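Local coordinates for interleukin-2 receptor subunit beta (PDB 6DG5), which probably acts as a signalling receptor subunit for interleukin-2 and interleukin-15, represented here by two extracellular domains of the type I cytokine receptor family, at residues B[123-128]-B[179-184]; B[159-162]-B[167-170]; B[6-11]-B[81-86]. All coordinates share one frame; numbering follows the deposited sequence.

Overall arrangement
The chain has strands and no helix, and its three contacts divide between its two extracellular domains. Contact 3 comes first along the chain and joins strands 8-12 and 79-86 of the N-terminal domain. Contacts 1 and 2 follow in the fibronectin type III domain, contact 2 nested in the loop that contact 1 closes. Their centres lie about 9 Å apart, and strands 123-128 and 167-170, one from each, are neighbours in the three-stranded sheet; each contact joins that sheet to the four-stranded one across the sandwich. Contact 3 is about 35 Å and 37 Å, centre to centre, from contacts 1 and 2. Each domain therefore has its own apolar core, as in modular cytokine receptors.

Contact 1: residues B[123-128]-B[179-184]; sequences CNISWK and YEVQVR. With NAG (2-acetamido-2-deoxy-beta-D-glucopyranose), chain D.
In the core of the fibronectin type III sandwich, strands B (123-128) and F (178-187) face each other from opposite sheets, and Trp127 meets Val183 while Ile125 meets Val181. The strands run in the same sense, with CA atoms 9.0 Å apart for Ile125 and Val181, a spacing that lets side chains rather than backbones make the contact. The Trp127-Val183 pair carries most of it. CG1 of Val183 lies over one face, 3.9 Å from the centroid of the six-membered ring of Trp127 and 17° off its normal, a CH-pi contact. CG2 of Val183 rests beside it, 3.9 Å from CE3 of Trp127, so both methyls of the valine fork meet the same indole, and the two side chains cross at about a right angle. CG of Trp127 sits between the backbone N and the carbonyl carbon (chi1 56°), which leans the ring back toward Ile125 as it reaches across. The second pair is looser, CD1 of Ile125 standing 4.3 Å from CG2 of Val181. On the outer face of the same strand, ND2 of Asn124 is bonded covalently to C1 of the NAG, in keeping with the inward-outward alternation of a strand. Phe142 and Ala144 of strand 140-148 add to the core, Leu202 and Phe204 of strand 202-205 touch Ile125, and behind strand 178-187 Arg184 makes a cation-pi contact with Trp195 of the WSXWS motif.

Contact 2: residues B[159-162]-B[167-170]; sequences LSLK and WLFL. With NAG (2-acetamido-2-deoxy-beta-D-glucopyranose), chain D.
Leu159 and Leu161 meet Leu168 and Leu170 where strands C' (157-161) and E (167-170) of the fibronectin type III fold approach along one margin of the sandwich. Each is the outermost strand of its own sheet, and their axes lie 9.4 Å apart at 137°, roughly antiparallel. Leucine branches meet between them. CD1 of Leu159 is shared, 3.9 Å from CD2 of Leu170 and 4.2 Å from CD2 of Leu168. Leu168 has its CG between the backbone N and the carbonyl carbon (chi1 37°), and its CD2 also stands 4.3 Å from CD1 of Leu161. CD2, the other branch of Leu161, packs against the backbone O of Trp167. On Leu170, a chi2 of 177° sets CD1 anti to CA, and the other branch, CD2, is the one that turns to Leu159. Beyond this margin, another protein chain packs on Leu159 and Leu161 and pairs with NZ of Lys162 in a salt bridge. Trp167 and Phe169 face outward to the sugar on Asn124. The NAG lies over one face of the indole, its C3 3.5 Å above the ring plane of Trp167; its N2 comes 3.4 Å from CZ3 of Trp167, and its acetamide methyl C8 is 3.5 Å from CD1 of Phe169.

Contact 3: residues B[6-11]-B[81-86]; sequences SHLECF and INVVCW
Ile81, Leu8 and Cys10 build this contact in the core of the N-terminal domain, joining strand 8-12 at one end of the antiparallel sheet to strand 79-86, the last but one at the other. The sheet curls so that these strands face each other, their axes 10.0 Å apart at 129°. Ile81 divides its two branches between the partners. Its CG2 meets CD2 of Leu8 at 3.5 Å, while CD1, at the end of an extended chain (chi2 164°), reaches SG of Cys10 at 3.5 Å and CB of Cys10 at 4.0 Å. Leu8 answers with a single branch: CG is turned opposite the backbone N (chi1 -168°), and CD2 also touches CG2 of Val83 at 3.8 Å. Ile81 and Val83, two residues apart, thus both touch the same methyl of Leu8. The sulfur of Cys10 is also bonded to Cys20 of strand 17-23; Trp22 of that strand touches Leu8, and Phe99 packs on both Cys10 and Ile81. Every group that touches across the strands is aliphatic or a disulfide sulfur, and directional polar bonds are absent between them; cohesion probably comes mainly from burial of apolar surface, while the covalent link to Cys20 ties the outer strand to its neighbour.

Contact 1: residues B[123-128]-B[179-184]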
ATOM      1  N   CYS B 123       6.114 -12.460  26.693  1.00 30.91           N
ATOM      2  CA  CYS B 123       7.110 -12.784  25.677  1.00 26.74           C
ATOM      3  C   CYS B 123       6.843 -12.027  24.382  1.00 31.32           C
ATOM      4  O   CYS B 123       5.715 -12.026  23.880  1.00 38.53           O
ATOM      5  CB  CYS B 123       7.135 -14.289  25.404  1.00 29.48           C
ATOM      6  SG  CYS B 123       8.290 -14.779  24.108  1.00 29.53           S
ATOM      7  N   ASN B 124       7.878 -11.389  23.837  1.00 14.62           N
ATOM      8  CA  ASN B 124       7.785 -10.618  22.602  1.00 14.20           C
ATOM      9  C   ASN B 124       8.701 -11.254  21.565  1.00 26.03           C
ATOM     10  O   ASN B 124       9.909 -11.384  21.794  1.00 33.05           O
ATOM     11  CB  ASN B 124       8.158  -9.151  22.846  1.00 14.45           C
ATOM     12  CG  ASN B 124       7.810  -8.249  21.672  1.00 30.89           C
ATOM     13  OD1 ASN B 124       7.333  -8.712  20.636  1.00 35.00           O
ATOM     14  ND2 ASN B 124       8.045  -6.947  21.839  1.00 32.32           N
ATOM     15  N   ILE B 125       8.126 -11.646  20.430  1.00 30.50           N
ATOM     16  CA  ILE B 125       8.825 -12.399  19.395  1.00 14.04           C
ATOM     17  C   ILE B 125       8.795 -11.599  18.099  1.00 32.15           C
ATOM     18  O   ILE B 125       7.732 -11.129  17.683  1.00 37.52           O
ATOM     19  CB  ILE B 125       8.190 -13.785  19.191  1.00 14.05           C
ATOM     20  CG1 ILE B 125       8.384 -14.646  20.442  1.00 16.35           C
ATOM     21  CG2 ILE B 125       8.767 -14.471  17.959  1.00 27.22           C
ATOM     22  CD1 ILE B 125       7.265 -15.635  20.679  1.00 23.81           C
ATOM     23  N   SER B 126       9.952 -11.461  17.455  1.00 28.32           N
ATOM     24  CA  SER B 126      10.096 -10.691  16.225  1.00 22.84           C
ATOM     25  C   SER B 126      10.374 -11.615  15.046  1.00 23.63           C
ATOM     26  O   SER B 126      10.711 -12.789  15.212  1.00 24.72           O
ATOM     27  CB  SER B 126      11.219  -9.657  16.355  1.00 22.04           C
ATOM     28  OG  SER B 126      10.950  -8.742  17.399  1.00 31.57           O
ATOM     29  N   TRP B 127      10.228 -11.065  13.839  1.00 30.89           N
ATOM     30  CA  TRP B 127      10.531 -11.801  12.620  1.00 14.04           C
ATOM     31  C   TRP B 127      10.694 -10.825  11.462  1.00 22.67           C
ATOM     32  O   TRP B 127       9.968  -9.833  11.373  1.00 37.61           O
ATOM     33  CB  TRP B 127       9.445 -12.833  12.290  1.00 23.99           C
ATOM     34  CG  TRP B 127       8.061 -12.271  12.172  1.00 13.11           C
ATOM     35  CD1 TRP B 127       7.500 -11.695  11.069  1.00 13.00           C
ATOM     36  CD2 TRP B 127       7.056 -12.250  13.192  1.00 12.87           C
ATOM     37  NE1 TRP B 127       6.210 -11.311  11.342  1.00 12.80           N
ATOM     38  CE2 TRP B 127       5.913 -11.641  12.638  1.00 19.64           C
ATOM     39  CE3 TRP B 127       7.012 -12.685  14.520  1.00 24.00           C
ATOM     40  CZ2 TRP B 127       4.740 -11.453  13.366  1.00 12.62           C
ATOM     41  CZ3 TRP B 127       5.847 -12.498  15.241  1.00 30.78           C
ATOM     42  CH2 TRP B 127       4.727 -11.888  14.663  1.00 30.02           C
ATOM     43  N   LYS B 128      11.650 -11.120  10.587  1.00 16.48           N
ATOM     44  CA  LYS B 128      11.922 -10.328   9.398  1.00 15.03           C
ATOM     45  C   LYS B 128      11.355 -11.018   8.163  1.00 29.99           C
ATOM     46  O   LYS B 128      11.111 -12.227   8.154  1.00 32.15           O
ATOM     47  CB  LYS B 128      13.428 -10.105   9.230  1.00 21.08           C
ATOM     48  CG  LYS B 128      14.087  -9.312  10.355  1.00 33.22           C
ATOM     49  CD  LYS B 128      15.590  -9.188  10.126  1.00 47.86           C
ATOM     50  CE  LYS B 128      16.221  -8.141  11.034  1.00 61.00           C
ATOM     51  NZ  LYS B 128      16.142  -8.505  12.475  1.00 71.51           N
ATOM     52  N   TYR B 179       7.455 -23.467  24.692  1.00 26.14           N
ATOM     53  CA  TYR B 179       6.538 -23.274  23.580  1.00 22.09           C
ATOM     54  C   TYR B 179       7.297 -23.303  22.259  1.00 29.88           C
ATOM     55  O   TYR B 179       8.522 -23.165  22.215  1.00 35.44           O
ATOM     56  CB  TYR B 179       5.785 -21.942  23.698  1.00 27.05           C
ATOM     57  CG  TYR B 179       5.021 -21.748  24.988  1.00 20.68           C
ATOM     58  CD1 TYR B 179       5.644 -21.234  26.118  1.00 20.73           C
ATOM     59  CD2 TYR B 179       3.669 -22.056  25.069  1.00 20.98           C
ATOM     60  CE1 TYR B 179       4.947 -21.045  27.294  1.00 33.13           C
ATOM     61  CE2 TYR B 179       2.962 -21.867  26.242  1.00 33.09           C
ATOM     62  CZ  TYR B 179       3.607 -21.364  27.351  1.00 34.66           C
ATOM     63  OH  TYR B 179       2.904 -21.179  28.518  1.00 38.54           O
ATOM     64  N   GLU B 180       6.541 -23.468  21.174  1.00 21.34           N
ATOM     65  CA  GLU B 180       7.067 -23.430  19.817  1.00 20.92           C
ATOM     66  C   GLU B 180       6.136 -22.580  18.965  1.00 19.49           C
ATOM     67  O   GLU B 180       4.912 -22.678  19.087  1.00 32.81           O
ATOM     68  CB  GLU B 180       7.198 -24.844  19.230  1.00 39.77           C
ATOM     69  CG  GLU B 180       8.459 -25.076  18.403  1.00 45.75           C
ATOM     70  CD  GLU B 180       8.682 -26.545  18.078  1.00 54.26           C
ATOM     71  OE1 GLU B 180       7.947 -27.397  18.624  1.00 55.08           O
ATOM     72  OE2 GLU B 180       9.592 -26.850  17.276  1.00 57.78           O
ATOM     73  N   VAL B 181       6.715 -21.737  18.113  1.00 19.63           N
ATOM     74  CA  VAL B 181       5.957 -20.732  17.374  1.00 17.19           C
ATOM     75  C   VAL B 181       6.390 -20.725  15.913  1.00 19.89           C
ATOM     76  O   VAL B 181       7.587 -20.767  15.609  1.00 17.15           O
ATOM     77  CB  VAL B 181       6.132 -19.330  18.001  1.00 16.19           C
ATOM     78  CG1 VAL B 181       5.736 -18.244  17.015  1.00 15.15           C
ATOM     79  CG2 VAL B 181       5.300 -19.214  19.265  1.00 16.90           C
ATOM     80  N   GLN B 182       5.407 -20.673  15.012  1.00 19.70           N
ATOM     81  CA  GLN B 182       5.633 -20.489  13.588  1.00 16.27           C
ATOM     82  C   GLN B 182       4.779 -19.331  13.096  1.00 30.09           C
ATOM     83  O   GLN B 182       3.665 -19.120  13.579  1.00 40.25           O
ATOM     84  CB  GLN B 182       5.281 -21.746  12.785  1.00 17.25           C
ATOM     85  CG  GLN B 182       6.202 -22.927  13.014  1.00 21.34           C
ATOM     86  CD  GLN B 182       5.864 -24.098  12.109  1.00 25.38           C
ATOM     87  OE1 GLN B 182       4.764 -24.647  12.168  1.00 27.75           O
ATOM     88  NE2 GLN B 182       6.809 -24.475  11.254  1.00 28.29           N
ATOM     89  N   VAL B 183       5.306 -18.583  12.123  1.00 23.56           N
ATOM     90  CA  VAL B 183       4.625 -17.425  11.554  1.00 17.54           C
ATOM     91  C   VAL B 183       4.579 -17.571  10.040  1.00 24.49           C
ATOM     92  O   VAL B 183       5.414 -18.253   9.439  1.00 30.41           O
ATOM     93  CB  VAL B 183       5.315 -16.101  11.958  1.00 18.62           C
ATOM     94  CG1 VAL B 183       4.361 -14.932  11.807  1.00 23.64           C
ATOM     95  CG2 VAL B 183       5.842 -16.179  13.386  1.00 24.22           C
ATOM     96  N   ARG B 184       3.581 -16.937   9.424  1.00 25.51           N
ATOM     97  CA  ARG B 184       3.459 -16.912   7.974  1.00 21.39           C
ATOM     98  C   ARG B 184       2.853 -15.582   7.542  1.00 19.36           C
ATOM     99  O   ARG B 184       2.282 -14.846   8.351  1.00 21.92           O
ATOM    100  CB  ARG B 184       2.622 -18.088   7.455  1.00 23.41           C
ATOM    101  CG  ARG B 184       1.232 -18.188   8.047  1.00 24.03           C
ATOM    102  CD  ARG B 184       0.518 -19.413   7.506  1.00 16.26           C
ATOM    103  NE  ARG B 184      -0.898 -19.436   7.862  1.00 22.97           N
ATOM    104  CZ  ARG B 184      -1.763 -20.334   7.402  1.00 25.44           C
ATOM    105  NH1 ARG B 184      -1.354 -21.279   6.566  1.00 21.85           N
ATOM    106  NH2 ARG B 184      -3.035 -20.285   7.772  1.00 27.03           N
TER
HETATM  107  C1  NAG D   1       7.781  -5.952  20.822  1.00 31.59           C
HETATM  108  C2  NAG D   1       7.198  -4.661  21.409  1.00 26.21           C
HETATM  109  C3  NAG D   1       7.020  -3.600  20.316  1.00 32.12           C
HETATM  110  C4  NAG D   1       8.301  -3.415  19.511  1.00 35.08           C
HETATM  111  C5  NAG D   1       8.808  -4.769  19.019  1.00 35.84           C
HETATM  112  C6  NAG D   1      10.140  -4.689  18.311  1.00 39.51           C
HETATM  113  C7  NAG D   1       5.501  -4.227  23.134  1.00 45.10           C
HETATM  114  C8  NAG D   1       4.168  -4.630  23.689  1.00 47.84           C
HETATM  115  N2  NAG D   1       5.930  -4.920  22.074  1.00 33.92           N
HETATM  116  O3  NAG D   1       6.648  -2.369  20.925  1.00 37.72           O
HETATM  117  O4  NAG D   1       8.050  -2.589  18.377  1.00 42.48           O
HETATM  118  O5  NAG D   1       8.984  -5.660  20.128  1.00 35.99           O
HETATM  119  O6  NAG D   1      11.162  -4.191  19.164  1.00 41.51           O
HETATM  120  O7  NAG D   1       6.160  -3.314  23.624  1.00 51.28           O

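Contact 2: residues B[159-162]-B[167-170]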
ATOM      1  N   LEU B 159      -2.991 -17.324  15.811  1.00 32.07           N
ATOM      2  CA  LEU B 159      -3.299 -15.927  16.075  1.00 33.18           C
ATOM      3  C   LEU B 159      -3.122 -15.113  14.801  1.00 31.09           C
ATOM      4  O   LEU B 159      -2.160 -15.315  14.052  1.00 32.03           O
ATOM      5  CB  LEU B 159      -2.395 -15.372  17.178  1.00 34.50           C
ATOM      6  CG  LEU B 159      -2.197 -16.273  18.399  1.00 27.47           C
ATOM      7  CD1 LEU B 159      -0.914 -15.903  19.124  1.00 19.00           C
ATOM      8  CD2 LEU B 159      -3.388 -16.173  19.335  1.00 32.92           C
ATOM      9  N   SER B 160      -4.047 -14.187  14.558  1.00 30.44           N
ATOM     10  CA  SER B 160      -4.047 -13.386  13.343  1.00 24.85           C
ATOM     11  C   SER B 160      -3.563 -11.972  13.639  1.00 23.61           C
ATOM     12  O   SER B 160      -4.018 -11.341  14.598  1.00 21.48           O
ATOM     13  CB  SER B 160      -5.442 -13.338  12.717  1.00 31.29           C
ATOM     14  OG  SER B 160      -5.790 -14.584  12.140  1.00 37.14           O
ATOM     15  N   LEU B 161      -2.642 -11.485  12.812  1.00 29.60           N
ATOM     16  CA  LEU B 161      -2.212 -10.089  12.816  1.00 24.45           C
ATOM     17  C   LEU B 161      -2.620  -9.514  11.464  1.00 28.48           C
ATOM     18  O   LEU B 161      -1.870  -9.603  10.488  1.00 26.06           O
ATOM     19  CB  LEU B 161      -0.711  -9.955  13.056  1.00 20.44           C
ATOM     20  CG  LEU B 161      -0.151 -10.536  14.354  1.00 13.58           C
ATOM     21  CD1 LEU B 161       0.743 -11.729  14.061  1.00 13.23           C
ATOM     22  CD2 LEU B 161       0.610  -9.470  15.120  1.00 13.42           C
ATOM     23  N   LYS B 162      -3.819  -8.928  11.406  1.00 28.28           N
ATOM     24  CA  LYS B 162      -4.373  -8.407  10.163  1.00 25.68           C
ATOM     25  C   LYS B 162      -3.766  -7.070   9.755  1.00 26.52           C
ATOM     26  O   LYS B 162      -4.388  -6.318   8.993  1.00 22.79           O
ATOM     27  CB  LYS B 162      -5.896  -8.290  10.273  1.00 27.66           C
ATOM     28  CG  LYS B 162      -6.588  -9.614  10.555  1.00 28.01           C
ATOM     29  CD  LYS B 162      -8.101  -9.488  10.496  1.00 36.46           C
ATOM     30  CE  LYS B 162      -8.779 -10.778  10.938  1.00 40.57           C
ATOM     31  NZ  LYS B 162      -8.521 -11.071  12.375  1.00 42.97           N
ATOM     32  N   TRP B 167       5.821  -8.581  14.888  1.00 27.25           N
ATOM     33  CA  TRP B 167       6.104  -8.945  16.272  1.00 13.06           C
ATOM     34  C   TRP B 167       4.783  -9.215  16.976  1.00 13.62           C
ATOM     35  O   TRP B 167       3.745  -8.671  16.589  1.00 19.05           O
ATOM     36  CB  TRP B 167       6.885  -7.851  17.021  1.00 14.27           C
ATOM     37  CG  TRP B 167       6.188  -6.525  17.092  1.00 15.44           C
ATOM     38  CD1 TRP B 167       6.377  -5.458  16.266  1.00 14.43           C
ATOM     39  CD2 TRP B 167       5.199  -6.122  18.048  1.00 18.17           C
ATOM     40  NE1 TRP B 167       5.563  -4.417  16.642  1.00 26.39           N
ATOM     41  CE2 TRP B 167       4.830  -4.799  17.734  1.00 14.61           C
ATOM     42  CE3 TRP B 167       4.587  -6.751  19.136  1.00 18.51           C
ATOM     43  CZ2 TRP B 167       3.877  -4.095  18.468  1.00 15.01           C
ATOM     44  CZ3 TRP B 167       3.642  -6.051  19.863  1.00 16.36           C
ATOM     45  CH2 TRP B 167       3.295  -4.738  19.526  1.00 19.28           C
ATOM     46  N   LEU B 168       4.828 -10.052  18.012  1.00 12.86           N
ATOM     47  CA  LEU B 168       3.671 -10.231  18.879  1.00 23.11           C
ATOM     48  C   LEU B 168       4.118 -10.343  20.327  1.00 27.25           C
ATOM     49  O   LEU B 168       5.138 -10.967  20.631  1.00 26.46           O
ATOM     50  CB  LEU B 168       2.821 -11.456  18.493  1.00 12.93           C
ATOM     51  CG  LEU B 168       3.398 -12.774  17.977  1.00 12.97           C
ATOM     52  CD1 LEU B 168       4.268 -13.480  19.002  1.00 27.17           C
ATOM     53  CD2 LEU B 168       2.249 -13.671  17.558  1.00 20.04           C
ATOM     54  N   PHE B 169       3.353  -9.714  21.210  1.00 26.70           N
ATOM     55  CA  PHE B 169       3.586  -9.771  22.646  1.00 18.43           C
ATOM     56  C   PHE B 169       2.603 -10.782  23.222  1.00 13.68           C
ATOM     57  O   PHE B 169       1.389 -10.554  23.208  1.00 13.99           O
ATOM     58  CB  PHE B 169       3.408  -8.390  23.274  1.00 21.64           C
ATOM     59  CG  PHE B 169       4.087  -8.228  24.605  1.00 14.10           C
ATOM     60  CD1 PHE B 169       5.404  -7.804  24.680  1.00 21.57           C
ATOM     61  CD2 PHE B 169       3.403  -8.482  25.782  1.00 14.33           C
ATOM     62  CE1 PHE B 169       6.028  -7.644  25.904  1.00 26.37           C
ATOM     63  CE2 PHE B 169       4.021  -8.324  27.008  1.00 27.12           C
ATOM     64  CZ  PHE B 169       5.335  -7.904  27.068  1.00 29.58           C
ATOM     65  N   LEU B 170       3.122 -11.907  23.707  1.00 23.79           N
ATOM     66  CA  LEU B 170       2.282 -12.987  24.208  1.00 25.93           C
ATOM     67  C   LEU B 170       2.016 -12.813  25.697  1.00 31.71           C
ATOM     68  O   LEU B 170       2.927 -12.515  26.474  1.00 32.69           O
ATOM     69  CB  LEU B 170       2.936 -14.343  23.949  1.00 14.66           C
ATOM     70  CG  LEU B 170       3.023 -14.767  22.483  1.00 17.47           C
ATOM     71  CD1 LEU B 170       3.749 -16.093  22.353  1.00 24.63           C
ATOM     72  CD2 LEU B 170       1.634 -14.854  21.875  1.00 14.48           C
TER
HETATM   73  C1  NAG D   1       7.781  -5.952  20.822  1.00 31.59           C
HETATM   74  C2  NAG D   1       7.198  -4.661  21.409  1.00 26.21           C
HETATM   75  C3  NAG D   1       7.020  -3.600  20.316  1.00 32.12           C
HETATM   76  C4  NAG D   1       8.301  -3.415  19.511  1.00 35.08           C
HETATM   77  C5  NAG D   1       8.808  -4.769  19.019  1.00 35.84           C
HETATM   78  C6  NAG D   1      10.140  -4.689  18.311  1.00 39.51           C
HETATM   79  C7  NAG D   1       5.501  -4.227  23.134  1.00 45.10           C
HETATM   80  C8  NAG D   1       4.168  -4.630  23.689  1.00 47.84           C
HETATM   81  N2  NAG D   1       5.930  -4.920  22.074  1.00 33.92           N
HETATM   82  O3  NAG D   1       6.648  -2.369  20.925  1.00 37.72           O
HETATM   83  O4  NAG D   1       8.050  -2.589  18.377  1.00 42.48           O
HETATM   84  O5  NAG D   1       8.984  -5.660  20.128  1.00 35.99           O
HETATM   85  O6  NAG D   1      11.162  -4.191  19.164  1.00 41.51           O
HETATM   86  O7  NAG D   1       6.160  -3.314  23.624  1.00 51.28           O

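Contact 3: residues B[6-11]-B[81-86]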
ATOM      1  N   SER B   6      -5.198 -27.652 -16.137  1.00 95.60           N
ATOM      2  CA  SER B   6      -5.940 -28.071 -14.956  1.00 87.92           C
ATOM      3  C   SER B   6      -5.011 -28.521 -13.836  1.00 84.85           C
ATOM      4  O   SER B   6      -5.150 -28.080 -12.690  1.00 85.85           O
ATOM      5  CB  SER B   6      -6.929 -29.167 -15.332  1.00 75.41           C
ATOM      6  OG  SER B   6      -6.309 -30.139 -16.163  1.00 66.75           O
ATOM      7  N   HIS B   7      -4.061 -29.394 -14.145  1.00 75.39           N
ATOM      8  CA  HIS B   7      -3.298 -30.069 -13.109  1.00 64.19           C
ATOM      9  C   HIS B   7      -2.034 -29.331 -12.688  1.00 47.13           C
ATOM     10  O   HIS B   7      -1.355 -29.781 -11.758  1.00 33.35           O
ATOM     11  CB  HIS B   7      -2.925 -31.475 -13.575  1.00 70.65           C
ATOM     12  CG  HIS B   7      -3.876 -32.532 -13.114  1.00 79.23           C
ATOM     13  ND1 HIS B   7      -4.778 -33.147 -13.956  1.00 82.67           N
ATOM     14  CD2 HIS B   7      -4.058 -33.091 -11.894  1.00 79.87           C
ATOM     15  CE1 HIS B   7      -5.472 -34.040 -13.275  1.00 84.83           C
ATOM     16  NE2 HIS B   7      -5.054 -34.026 -12.022  1.00 83.75           N
ATOM     17  N   LEU B   8      -1.695 -28.223 -13.333  1.00 46.81           N
ATOM     18  CA  LEU B   8      -0.468 -27.505 -13.021  1.00 43.04           C
ATOM     19  C   LEU B   8      -0.779 -26.326 -12.107  1.00 42.48           C
ATOM     20  O   LEU B   8      -1.730 -25.576 -12.354  1.00 44.90           O
ATOM     21  CB  LEU B   8       0.223 -27.023 -14.297  1.00 36.57           C
ATOM     22  CG  LEU B   8       1.655 -26.507 -14.162  1.00 28.71           C
ATOM     23  CD1 LEU B   8       2.593 -27.640 -13.786  1.00 29.24           C
ATOM     24  CD2 LEU B   8       2.083 -25.870 -15.462  1.00 28.65           C
ATOM     25  N   GLU B   9       0.015 -26.175 -11.049  1.00 37.47           N
ATOM     26  CA  GLU B   9      -0.110 -25.059 -10.119  1.00 31.03           C
ATOM     27  C   GLU B   9       1.232 -24.351 -10.013  1.00 31.43           C
ATOM     28  O   GLU B   9       2.254 -24.991  -9.742  1.00 29.05           O
ATOM     29  CB  GLU B   9      -0.572 -25.522  -8.733  1.00 26.88           C
ATOM     30  CG  GLU B   9      -2.011 -26.003  -8.680  1.00 33.18           C
ATOM     31  N   CYS B  10       1.226 -23.038 -10.230  1.00 31.37           N
ATOM     32  CA  CYS B  10       2.434 -22.229 -10.184  1.00 35.01           C
ATOM     33  C   CYS B  10       2.247 -21.077  -9.208  1.00 29.30           C
ATOM     34  O   CYS B  10       1.137 -20.566  -9.034  1.00 33.95           O
ATOM     35  CB  CYS B  10       2.788 -21.687 -11.569  1.00 42.69           C
ATOM     36  SG  CYS B  10       3.106 -22.956 -12.813  1.00 51.01           S
ATOM     37  N   PHE B  11       3.345 -20.668  -8.573  1.00 25.27           N
ATOM     38  CA  PHE B  11       3.304 -19.628  -7.556  1.00 22.80           C
ATOM     39  C   PHE B  11       4.442 -18.641  -7.763  1.00 19.10           C
ATOM     40  O   PHE B  11       5.561 -19.027  -8.112  1.00 19.22           O
ATOM     41  CB  PHE B  11       3.380 -20.223  -6.145  1.00 22.77           C
ATOM     42  CG  PHE B  11       2.142 -20.967  -5.741  1.00 27.18           C
ATOM     43  CD1 PHE B  11       0.955 -20.289  -5.524  1.00 33.62           C
ATOM     44  CD2 PHE B  11       2.163 -22.341  -5.575  1.00 20.80           C
ATOM     45  CE1 PHE B  11      -0.191 -20.966  -5.151  1.00 36.84           C
ATOM     46  CE2 PHE B  11       1.020 -23.025  -5.200  1.00 35.50           C
ATOM     47  CZ  PHE B  11      -0.157 -22.336  -4.988  1.00 39.08           C
ATOM     48  N   ILE B  81       2.873 -20.512 -19.595  1.00 27.79           N
ATOM     49  CA  ILE B  81       3.621 -21.636 -19.045  1.00 27.51           C
ATOM     50  C   ILE B  81       3.284 -22.885 -19.847  1.00 48.38           C
ATOM     51  O   ILE B  81       2.117 -23.280 -19.945  1.00 52.62           O
ATOM     52  CB  ILE B  81       3.315 -21.835 -17.555  1.00 26.64           C
ATOM     53  CG1 ILE B  81       4.048 -20.779 -16.734  1.00 25.31           C
ATOM     54  CG2 ILE B  81       3.744 -23.216 -17.108  1.00 26.95           C
ATOM     55  CD1 ILE B  81       3.535 -20.629 -15.329  1.00 43.45           C
ATOM     56  N   ASN B  82       4.310 -23.501 -20.427  1.00 29.31           N
ATOM     57  CA  ASN B  82       4.167 -24.709 -21.222  1.00 30.76           C
ATOM     58  C   ASN B  82       5.014 -25.816 -20.612  1.00 40.62           C
ATOM     59  O   ASN B  82       6.151 -25.580 -20.193  1.00 44.73           O
ATOM     60  CB  ASN B  82       4.590 -24.472 -22.676  1.00 31.58           C
ATOM     61  CG  ASN B  82       3.934 -23.249 -23.282  1.00 46.16           C
ATOM     62  OD1 ASN B  82       2.896 -23.344 -23.935  1.00 49.40           O
ATOM     63  ND2 ASN B  82       4.541 -22.087 -23.070  1.00 42.80           N
ATOM     64  N   VAL B  83       4.455 -27.021 -20.562  1.00 36.51           N
ATOM     65  CA  VAL B  83       5.163 -28.202 -20.087  1.00 36.21           C
ATOM     66  C   VAL B  83       5.472 -29.073 -21.294  1.00 45.44           C
ATOM     67  O   VAL B  83       4.557 -29.518 -21.999  1.00 52.73           O
ATOM     68  CB  VAL B  83       4.349 -28.979 -19.042  1.00 33.15           C
ATOM     69  CG1 VAL B  83       5.141 -30.180 -18.546  1.00 34.05           C
ATOM     70  CG2 VAL B  83       3.970 -28.067 -17.888  1.00 38.50           C
ATOM     71  N   VAL B  84       6.758 -29.310 -21.538  1.00 48.80           N
ATOM     72  CA  VAL B  84       7.215 -30.126 -22.655  1.00 36.24           C
ATOM     73  C   VAL B  84       8.003 -31.304 -22.105  1.00 37.28           C
ATOM     74  O   VAL B  84       8.778 -31.157 -21.153  1.00 47.88           O
ATOM     75  CB  VAL B  84       8.069 -29.307 -23.645  1.00 35.92           C
ATOM     76  CG1 VAL B  84       7.193 -28.327 -24.405  1.00 39.11           C
ATOM     77  CG2 VAL B  84       9.174 -28.572 -22.908  1.00 34.59           C
ATOM     78  N   CYS B  85       7.795 -32.477 -22.698  1.00 39.28           N
ATOM     79  CA  CYS B  85       8.467 -33.699 -22.278  1.00 50.30           C
ATOM     80  C   CYS B  85       9.151 -34.334 -23.477  1.00 49.29           C
ATOM     81  O   CYS B  85       8.548 -34.460 -24.547  1.00 52.74           O
ATOM     82  CB  CYS B  85       7.483 -34.687 -21.644  1.00 54.76           C
ATOM     83  SG  CYS B  85       6.770 -34.159 -20.067  1.00 60.27           S
ATOM     84  N   TRP B  86      10.406 -34.735 -23.291  1.00 43.14           N
ATOM     85  CA  TRP B  86      11.186 -35.329 -24.367  1.00 44.90           C
ATOM     86  C   TRP B  86      10.750 -36.770 -24.598  1.00 47.45           C
ATOM     87  O   TRP B  86      10.739 -37.582 -23.669  1.00 55.45           O
ATOM     88  CB  TRP B  86      12.675 -35.270 -24.031  1.00 46.49           C
ATOM     89  CG  TRP B  86      13.570 -35.645 -25.167  1.00 46.59           C
ATOM     90  CD1 TRP B  86      14.020 -36.894 -25.480  1.00 49.11           C
ATOM     91  CD2 TRP B  86      14.133 -34.759 -26.141  1.00 46.01           C
ATOM     92  NE1 TRP B  86      14.824 -36.842 -26.592  1.00 50.07           N
ATOM     93  CE2 TRP B  86      14.910 -35.542 -27.016  1.00 48.19           C
ATOM     94  CE3 TRP B  86      14.054 -33.380 -26.360  1.00 45.32           C
ATOM     95  CZ2 TRP B  86      15.605 -34.992 -28.092  1.00 48.39           C
ATOM     96  CZ3 TRP B  86      14.742 -32.837 -27.429  1.00 44.34           C
ATOM     97  CH2 TRP B  86      15.507 -33.642 -28.281  1.00 49.45           C
TER